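Long-range contact in aminodeoxyfutalosine deaminase (Deinococcus radiodurans, PDB 2IMR), which catalyses the zinc-dependent deamination of aminodeoxyfutalosine to futalosine, a step in menaquinone biosynthesis: residues H303-A316 with C334-V347. Numbering follows the deposited sequence.
Sequences HMVNVTPDDIARVA and CGTFDWPAFAAAGV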
ATOM      1  N   HIS A 303       0.604  -6.044   3.379  1.00 13.68           N
ATOM      2  CA  HIS A 303      -0.244  -7.217   3.575  1.00 13.14           C
ATOM      3  C   HIS A 303      -0.341  -7.554   5.055  1.00 13.69           C
ATOM      4  O   HIS A 303      -1.357  -7.261   5.682  1.00 13.70           O
ATOM      5  CB  HIS A 303       0.267  -8.403   2.747  1.00 13.77           C
ATOM      6  CG  HIS A 303       0.184  -8.168   1.266  1.00 14.03           C
ATOM      7  ND1 HIS A 303      -0.980  -7.763   0.646  1.00 15.41           N
ATOM      8  CD2 HIS A 303       1.121  -8.246   0.293  1.00 14.20           C
ATOM      9  CE1 HIS A 303      -0.755  -7.598  -0.645  1.00 16.39           C
ATOM     10  NE2 HIS A 303       0.511  -7.884  -0.886  1.00 14.73           N
ATOM     11  N   MET A 304       0.698  -8.172   5.611  1.00 13.33           N
ATOM     12  CA  MET A 304       0.716  -8.473   7.039  1.00 14.31           C
ATOM     13  C   MET A 304      -0.559  -9.148   7.524  1.00 14.90           C
ATOM     14  O   MET A 304      -1.123  -8.771   8.557  1.00 14.67           O
ATOM     15  CB  MET A 304       0.914  -7.172   7.814  1.00 13.60           C
ATOM     16  CG  MET A 304       2.258  -6.515   7.577  1.00 13.66           C
ATOM     17  SD  MET A 304       3.540  -7.473   8.383  1.00 13.92           S
ATOM     18  CE  MET A 304       3.333  -6.893  10.099  1.00 14.34           C
ATOM     19  N   VAL A 305      -1.004 -10.154   6.788  1.00 14.01           N
ATOM     20  CA  VAL A 305      -2.228 -10.858   7.132  1.00 15.74           C
ATOM     21  C   VAL A 305      -2.015 -11.958   8.159  1.00 17.76           C
ATOM     22  O   VAL A 305      -2.779 -12.097   9.112  1.00 18.50           O
ATOM     23  CB  VAL A 305      -2.868 -11.473   5.862  1.00 17.81           C
ATOM     24  CG1 VAL A 305      -4.036 -12.384   6.235  1.00 16.81           C
ATOM     25  CG2 VAL A 305      -3.346 -10.357   4.945  1.00 18.07           C
ATOM     26  N   ASN A 306      -0.959 -12.733   7.975  1.00 16.68           N
ATOM     27  CA  ASN A 306      -0.700 -13.843   8.869  1.00 18.04           C
ATOM     28  C   ASN A 306       0.380 -13.543   9.896  1.00 17.91           C
ATOM     29  O   ASN A 306       1.525 -13.966   9.767  1.00 17.70           O
ATOM     30  CB  ASN A 306      -0.376 -15.057   8.007  1.00 18.19           C
ATOM     31  CG  ASN A 306      -1.525 -15.400   7.068  1.00 20.53           C
ATOM     32  OD1 ASN A 306      -2.480 -16.067   7.464  1.00 17.37           O
ATOM     33  ND2 ASN A 306      -1.456 -14.908   5.830  1.00 18.92           N
ATOM     34  N   VAL A 307      -0.019 -12.801  10.927  1.00 18.04           N
ATOM     35  CA  VAL A 307       0.871 -12.398  11.996  1.00 17.94           C
ATOM     36  C   VAL A 307       0.275 -12.780  13.345  1.00 19.23           C
ATOM     37  O   VAL A 307      -0.908 -13.104  13.446  1.00 18.63           O
ATOM     38  CB  VAL A 307       1.113 -10.868  11.976  1.00 18.05           C
ATOM     39  CG1 VAL A 307       1.736 -10.451  10.645  1.00 16.77           C
ATOM     40  CG2 VAL A 307      -0.200 -10.128  12.213  1.00 19.09           C
ATOM     41  N   THR A 308       1.105 -12.733  14.379  1.00 20.24           N
ATOM     42  CA  THR A 308       0.668 -13.084  15.727  1.00 20.16           C
ATOM     43  C   THR A 308       0.556 -11.832  16.579  1.00 20.25           C
ATOM     44  O   THR A 308       0.950 -10.751  16.163  1.00 19.78           O
ATOM     45  CB  THR A 308       1.683 -14.007  16.410  1.00 18.43           C
ATOM     46  OG1 THR A 308       2.911 -13.292  16.599  1.00 21.05           O
ATOM     47  CG2 THR A 308       1.946 -15.235  15.562  1.00 18.50           C
ATOM     48  N   PRO A 309      -0.001 -11.966  17.793  1.00 21.50           N
ATOM     49  CA  PRO A 309      -0.117 -10.786  18.648  1.00 22.59           C
ATOM     50  C   PRO A 309       1.266 -10.209  18.913  1.00 20.15           C
ATOM     51  O   PRO A 309       1.452  -8.998  18.921  1.00 20.94           O
ATOM     52  CB  PRO A 309      -0.778 -11.340  19.903  1.00 21.92           C
ATOM     53  CG  PRO A 309      -1.694 -12.388  19.339  1.00 23.90           C
ATOM     54  CD  PRO A 309      -0.796 -13.086  18.327  1.00 23.23           C
ATOM     55  N   ASP A 310       2.242 -11.085  19.128  1.00 21.47           N
ATOM     56  CA  ASP A 310       3.601 -10.627  19.375  1.00 21.24           C
ATOM     57  C   ASP A 310       4.147  -9.895  18.148  1.00 18.98           C
ATOM     58  O   ASP A 310       4.850  -8.900  18.283  1.00 19.03           O
ATOM     59  CB  ASP A 310       4.514 -11.801  19.725  1.00 24.51           C
ATOM     60  CG  ASP A 310       5.894 -11.345  20.152  1.00 31.35           C
ATOM     61  OD1 ASP A 310       6.013 -10.719  21.229  1.00 35.03           O
ATOM     62  OD2 ASP A 310       6.863 -11.602  19.407  1.00 35.34           O
ATOM     63  N   ASP A 311       3.834 -10.387  16.951  1.00 19.62           N
ATOM     64  CA  ASP A 311       4.307  -9.711  15.741  1.00 18.51           C
ATOM     65  C   ASP A 311       3.770  -8.279  15.748  1.00 17.40           C
ATOM     66  O   ASP A 311       4.502  -7.332  15.485  1.00 18.39           O
ATOM     67  CB  ASP A 311       3.817 -10.408  14.460  1.00 16.79           C
ATOM     68  CG  ASP A 311       4.442 -11.778  14.243  1.00 19.18           C
ATOM     69  OD1 ASP A 311       5.573 -12.023  14.723  1.00 17.85           O
ATOM     70  OD2 ASP A 311       3.798 -12.608  13.566  1.00 18.66           O
ATOM     71  N   ILE A 312       2.483  -8.130  16.046  1.00 17.54           N
ATOM     72  CA  ILE A 312       1.860  -6.811  16.075  1.00 18.38           C
ATOM     73  C   ILE A 312       2.560  -5.889  17.072  1.00 17.89           C
ATOM     74  O   ILE A 312       2.791  -4.719  16.782  1.00 16.89           O
ATOM     75  CB  ILE A 312       0.351  -6.926  16.408  1.00 20.99           C
ATOM     76  CG1 ILE A 312      -0.359  -7.662  15.267  1.00 21.11           C
ATOM     77  CG2 ILE A 312      -0.264  -5.536  16.597  1.00 20.79           C
ATOM     78  CD1 ILE A 312      -1.795  -8.031  15.553  1.00 20.95           C
ATOM     79  N   ALA A 313       2.919  -6.427  18.235  1.00 19.14           N
ATOM     80  CA  ALA A 313       3.612  -5.644  19.256  1.00 20.46           C
ATOM     81  C   ALA A 313       4.973  -5.178  18.738  1.00 19.94           C
ATOM     82  O   ALA A 313       5.383  -4.042  18.980  1.00 18.86           O
ATOM     83  CB  ALA A 313       3.784  -6.477  20.530  1.00 21.09           C
ATOM     84  N   ARG A 314       5.671  -6.050  18.010  1.00 21.12           N
ATOM     85  CA  ARG A 314       6.980  -5.696  17.463  1.00 20.77           C
ATOM     86  C   ARG A 314       6.851  -4.577  16.429  1.00 20.46           C
ATOM     87  O   ARG A 314       7.679  -3.665  16.376  1.00 21.30           O
ATOM     88  CB  ARG A 314       7.642  -6.925  16.820  1.00 21.61           C
ATOM     89  CG  ARG A 314       8.001  -8.033  17.802  1.00 24.69           C
ATOM     90  CD  ARG A 314       8.541  -9.263  17.076  1.00 24.27           C
ATOM     91  NE  ARG A 314       8.944 -10.330  17.994  1.00 26.46           N
ATOM     92  CZ  ARG A 314      10.105 -10.370  18.646  1.00 25.50           C
ATOM     93  NH1 ARG A 314      10.997  -9.404  18.493  1.00 23.48           N
ATOM     94  NH2 ARG A 314      10.375 -11.387  19.451  1.00 28.41           N
ATOM     95  N   VAL A 315       5.812  -4.654  15.606  1.00 20.93           N
ATOM     96  CA  VAL A 315       5.567  -3.644  14.580  1.00 20.75           C
ATOM     97  C   VAL A 315       5.265  -2.292  15.219  1.00 20.90           C
ATOM     98  O   VAL A 315       5.778  -1.256  14.789  1.00 21.29           O
ATOM     99  CB  VAL A 315       4.378  -4.064  13.672  1.00 20.00           C
ATOM    100  CG1 VAL A 315       3.990  -2.923  12.740  1.00 17.03           C
ATOM    101  CG2 VAL A 315       4.760  -5.296  12.875  1.00 18.30           C
ATOM    102  N   ALA A 316       4.427  -2.311  16.247  1.00 22.17           N
ATOM    103  CA  ALA A 316       4.053  -1.094  16.956  1.00 23.49           C
ATOM    104  C   ALA A 316       5.274  -0.435  17.600  1.00 24.35           C
ATOM    105  O   ALA A 316       5.453   0.780  17.515  1.00 24.84           O
ATOM    106  CB  ALA A 316       3.009  -1.418  18.016  1.00 22.01           C
ATOM    107  N   CYS A 334      -5.638 -15.338   0.966  1.00 18.33           N
ATOM    108  CA  CYS A 334      -4.585 -15.156   1.962  1.00 17.37           C
ATOM    109  C   CYS A 334      -5.078 -15.050   3.386  1.00 17.70           C
ATOM    110  O   CYS A 334      -4.284 -15.083   4.324  1.00 17.24           O
ATOM    111  CB  CYS A 334      -3.803 -13.883   1.673  1.00 18.44           C
ATOM    112  SG  CYS A 334      -2.946 -13.883   0.116  1.00 20.72           S
ATOM    113  N   GLY A 335      -6.383 -14.910   3.551  1.00 17.39           N
ATOM    114  CA  GLY A 335      -6.918 -14.725   4.884  1.00 17.09           C
ATOM    115  C   GLY A 335      -7.268 -13.250   4.976  1.00 17.87           C
ATOM    116  O   GLY A 335      -7.191 -12.535   3.970  1.00 16.82           O
ATOM    117  N   THR A 336      -7.628 -12.776   6.163  1.00 14.99           N
ATOM    118  CA  THR A 336      -8.018 -11.380   6.313  1.00 16.57           C
ATOM    119  C   THR A 336      -7.149 -10.597   7.298  1.00 15.86           C
ATOM    120  O   THR A 336      -6.916 -11.044   8.416  1.00 15.42           O
ATOM    121  CB  THR A 336      -9.496 -11.287   6.764  1.00 17.44           C
ATOM    122  OG1 THR A 336     -10.322 -11.981   5.820  1.00 19.09           O
ATOM    123  CG2 THR A 336      -9.950  -9.838   6.847  1.00 18.93           C
ATOM    124  N   PHE A 337      -6.666  -9.439   6.850  1.00 13.74           N
ATOM    125  CA  PHE A 337      -5.844  -8.538   7.661  1.00 15.45           C
ATOM    126  C   PHE A 337      -6.646  -8.179   8.911  1.00 16.48           C
ATOM    127  O   PHE A 337      -7.801  -7.773   8.812  1.00 15.58           O
ATOM    128  CB  PHE A 337      -5.543  -7.269   6.852  1.00 14.97           C
ATOM    129  CG  PHE A 337      -4.852  -6.181   7.630  1.00 16.53           C
ATOM    130  CD1 PHE A 337      -3.534  -6.330   8.052  1.00 15.91           C
ATOM    131  CD2 PHE A 337      -5.513  -4.981   7.903  1.00 14.99           C
ATOM    132  CE1 PHE A 337      -2.882  -5.306   8.727  1.00 17.03           C
ATOM    133  CE2 PHE A 337      -4.870  -3.950   8.579  1.00 16.81           C
ATOM    134  CZ  PHE A 337      -3.547  -4.110   8.994  1.00 16.06           C
ATOM    135  N   ASP A 338      -6.035  -8.321  10.083  1.00 15.78           N
ATOM    136  CA  ASP A 338      -6.732  -8.004  11.329  1.00 18.57           C
ATOM    137  C   ASP A 338      -6.630  -6.508  11.612  1.00 17.43           C
ATOM    138  O   ASP A 338      -5.857  -6.079  12.462  1.00 17.61           O
ATOM    139  CB  ASP A 338      -6.121  -8.792  12.494  1.00 18.61           C
ATOM    140  CG  ASP A 338      -7.040  -8.847  13.701  1.00 21.84           C
ATOM    141  OD1 ASP A 338      -7.904  -7.955  13.826  1.00 22.43           O
ATOM    142  OD2 ASP A 338      -6.895  -9.772  14.523  1.00 18.94           O
ATOM    143  N   TRP A 339      -7.412  -5.707  10.896  1.00 16.44           N
ATOM    144  CA  TRP A 339      -7.354  -4.266  11.088  1.00 18.19           C
ATOM    145  C   TRP A 339      -7.659  -3.863  12.533  1.00 19.19           C
ATOM    146  O   TRP A 339      -6.934  -3.064  13.126  1.00 19.52           O
ATOM    147  CB  TRP A 339      -8.324  -3.556  10.137  1.00 18.81           C
ATOM    148  CG  TRP A 339      -8.015  -2.097   9.938  1.00 19.80           C
ATOM    149  CD1 TRP A 339      -7.601  -1.204  10.886  1.00 21.20           C
ATOM    150  CD2 TRP A 339      -8.150  -1.354   8.720  1.00 19.58           C
ATOM    151  NE1 TRP A 339      -7.474   0.049  10.336  1.00 20.92           N
ATOM    152  CE2 TRP A 339      -7.804  -0.015   9.008  1.00 20.74           C
ATOM    153  CE3 TRP A 339      -8.532  -1.690   7.415  1.00 18.42           C
ATOM    154  CZ2 TRP A 339      -7.828   0.990   8.036  1.00 19.64           C
ATOM    155  CZ3 TRP A 339      -8.559  -0.693   6.447  1.00 18.20           C
ATOM    156  CH2 TRP A 339      -8.208   0.633   6.764  1.00 18.26           C
ATOM    157  N   PRO A 340      -8.736  -4.405  13.121  1.00 20.81           N
ATOM    158  CA  PRO A 340      -9.009  -4.001  14.507  1.00 22.39           C
ATOM    159  C   PRO A 340      -7.843  -4.223  15.472  1.00 22.37           C
ATOM    160  O   PRO A 340      -7.605  -3.399  16.362  1.00 23.41           O
ATOM    161  CB  PRO A 340     -10.263  -4.801  14.876  1.00 22.34           C
ATOM    162  CG  PRO A 340     -10.329  -5.899  13.853  1.00 27.04           C
ATOM    163  CD  PRO A 340      -9.802  -5.273  12.598  1.00 21.80           C
ATOM    164  N   ALA A 341      -7.106  -5.317  15.289  1.00 22.67           N
ATOM    165  CA  ALA A 341      -5.965  -5.616  16.151  1.00 21.64           C
ATOM    166  C   ALA A 341      -4.848  -4.592  15.941  1.00 21.89           C
ATOM    167  O   ALA A 341      -4.233  -4.124  16.899  1.00 20.32           O
ATOM    168  CB  ALA A 341      -5.451  -7.026  15.869  1.00 23.33           C
ATOM    169  N   PHE A 342      -4.587  -4.243  14.684  1.00 19.66           N
ATOM    170  CA  PHE A 342      -3.550  -3.268  14.372  1.00 19.85           C
ATOM    171  C   PHE A 342      -3.947  -1.874  14.856  1.00 19.80           C
ATOM    172  O   PHE A 342      -3.114  -1.119  15.364  1.00 19.62           O
ATOM    173  CB  PHE A 342      -3.281  -3.250  12.864  1.00 19.78           C
ATOM    174  CG  PHE A 342      -2.309  -4.309  12.409  1.00 18.74           C
ATOM    175  CD1 PHE A 342      -0.949  -4.024  12.308  1.00 21.06           C
ATOM    176  CD2 PHE A 342      -2.747  -5.591  12.095  1.00 19.89           C
ATOM    177  CE1 PHE A 342      -0.035  -5.007  11.900  1.00 20.00           C
ATOM    178  CE2 PHE A 342      -1.846  -6.580  11.687  1.00 18.73           C
ATOM    179  CZ  PHE A 342      -0.488  -6.285  11.589  1.00 18.33           C
ATOM    180  N   ALA A 343      -5.223  -1.541  14.700  1.00 19.79           N
ATOM    181  CA  ALA A 343      -5.728  -0.243  15.131  1.00 23.18           C
ATOM    182  C   ALA A 343      -5.585  -0.112  16.647  1.00 23.43           C
ATOM    183  O   ALA A 343      -5.129   0.912  17.153  1.00 24.92           O
ATOM    184  CB  ALA A 343      -7.182  -0.096  14.729  1.00 22.66           C
ATOM    185  N   ALA A 344      -5.974  -1.160  17.364  1.00 25.35           N
ATOM    186  CA  ALA A 344      -5.885  -1.167  18.821  1.00 26.53           C
ATOM    187  C   ALA A 344      -4.435  -1.013  19.283  1.00 27.52           C
ATOM    188  O   ALA A 344      -4.169  -0.399  20.316  1.00 27.84           O
ATOM    189  CB  ALA A 344      -6.480  -2.454  19.371  1.00 27.09           C
ATOM    190  N   ALA A 345      -3.497  -1.558  18.509  1.00 26.81           N
ATOM    191  CA  ALA A 345      -2.078  -1.472  18.853  1.00 25.07           C
ATOM    192  C   ALA A 345      -1.490  -0.114  18.482  1.00 23.96           C
ATOM    193  O   ALA A 345      -0.335   0.181  18.798  1.00 23.78           O
ATOM    194  CB  ALA A 345      -1.298  -2.588  18.156  1.00 25.81           C
ATOM    195  N   GLY A 346      -2.287   0.704  17.801  1.00 23.35           N
ATOM    196  CA  GLY A 346      -1.840   2.032  17.418  1.00 22.64           C
ATOM    197  C   GLY A 346      -0.944   2.094  16.196  1.00 22.00           C
ATOM    198  O   GLY A 346      -0.200   3.057  16.013  1.00 21.09           O
ATOM    199  N   VAL A 347      -1.020   1.071  15.356  1.00 21.20           N
ATOM    200  CA  VAL A 347      -0.217   1.015  14.143  1.00 20.23           C
ATOM    201  C   VAL A 347      -0.914   1.780  13.022  1.00 20.66           C
ATOM    202  O   VAL A 347      -2.112   1.615  12.808  1.00 21.02           O
ATOM    203  CB  VAL A 347      -0.000  -0.451  13.706  1.00 20.55           C
ATOM    204  CG1 VAL A 347       0.830  -0.500  12.428  1.00 19.25           C
ATOM    205  CG2 VAL A 347       0.687  -1.223  14.824  1.00 20.54           C
TER
HETATM  206  O   HOH W   1      -3.437  -9.411  10.226  1.00 16.14           O
HETATM  207  O   HOH W   2      -5.496 -12.564   9.954  1.00 40.75           O
HETATM  208  O   HOH W   3      -4.997 -16.611   7.273  1.00 30.47           O
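Ile312, Val315 and Ala316 of helix 309-318 pack against Ala341, Phe342, Ala345 and Val347 of the segment that carries helix 339-344, an apolar contact between neighbouring outer helices of the amidohydrolase TIM barrel; the loops leading into both helices meet next to His303, whose side chain lies about 4 Å from the zinc ion. Phe342 fills the middle. Its ring takes Ile312 CG1 over one face, a CH-pi contact 4.2 Å from the ring centroid, while Phe337 CE1 lies against the opposite face. Val307 CG2 and Met304 CB close in on Phe342 CZ, the methionine side chain crossing at about a right angle. The two branches of Ile312 divide the work: with CG1 anti to the carbonyl carbon (chi1 -66°), CD1 extends to Ala341 CB at 3.8 Å, whereas CG2 presses on Ala345 CB at 3.5 Å, tighter than usual carbon packing. Further along, Val315 CG1 meets Val347 CG1 just after the Schellman motif at Gly346. Thr308 and Asp311 form a capping box at the start of one helix, and Asp338 OD1 caps the other by accepting from Ala341 N. Nearer the metal, Met304 O lies in plane at the edge of the Phe337 ring, 3.5 Å from CD1. Val305 CG1, opposite the backbone N (chi1 172°), comes within 3.3 Å of Cys334 O and rests on the Gly335 carbonyl carbon. One water bridges Met304 O and Val305 O to Asp338 N. The His303 side chain lies about 3 Å from those of Asp354, a zinc ligand, and Glu243, the probable proton donor. The direct hydrogen bond between the segments runs from Asn306 ND2 to Cys334 O, 3.2 Å long, with the donor in the Cys334 carbonyl plane and the acceptor 14° out of the Asn306 amide plane.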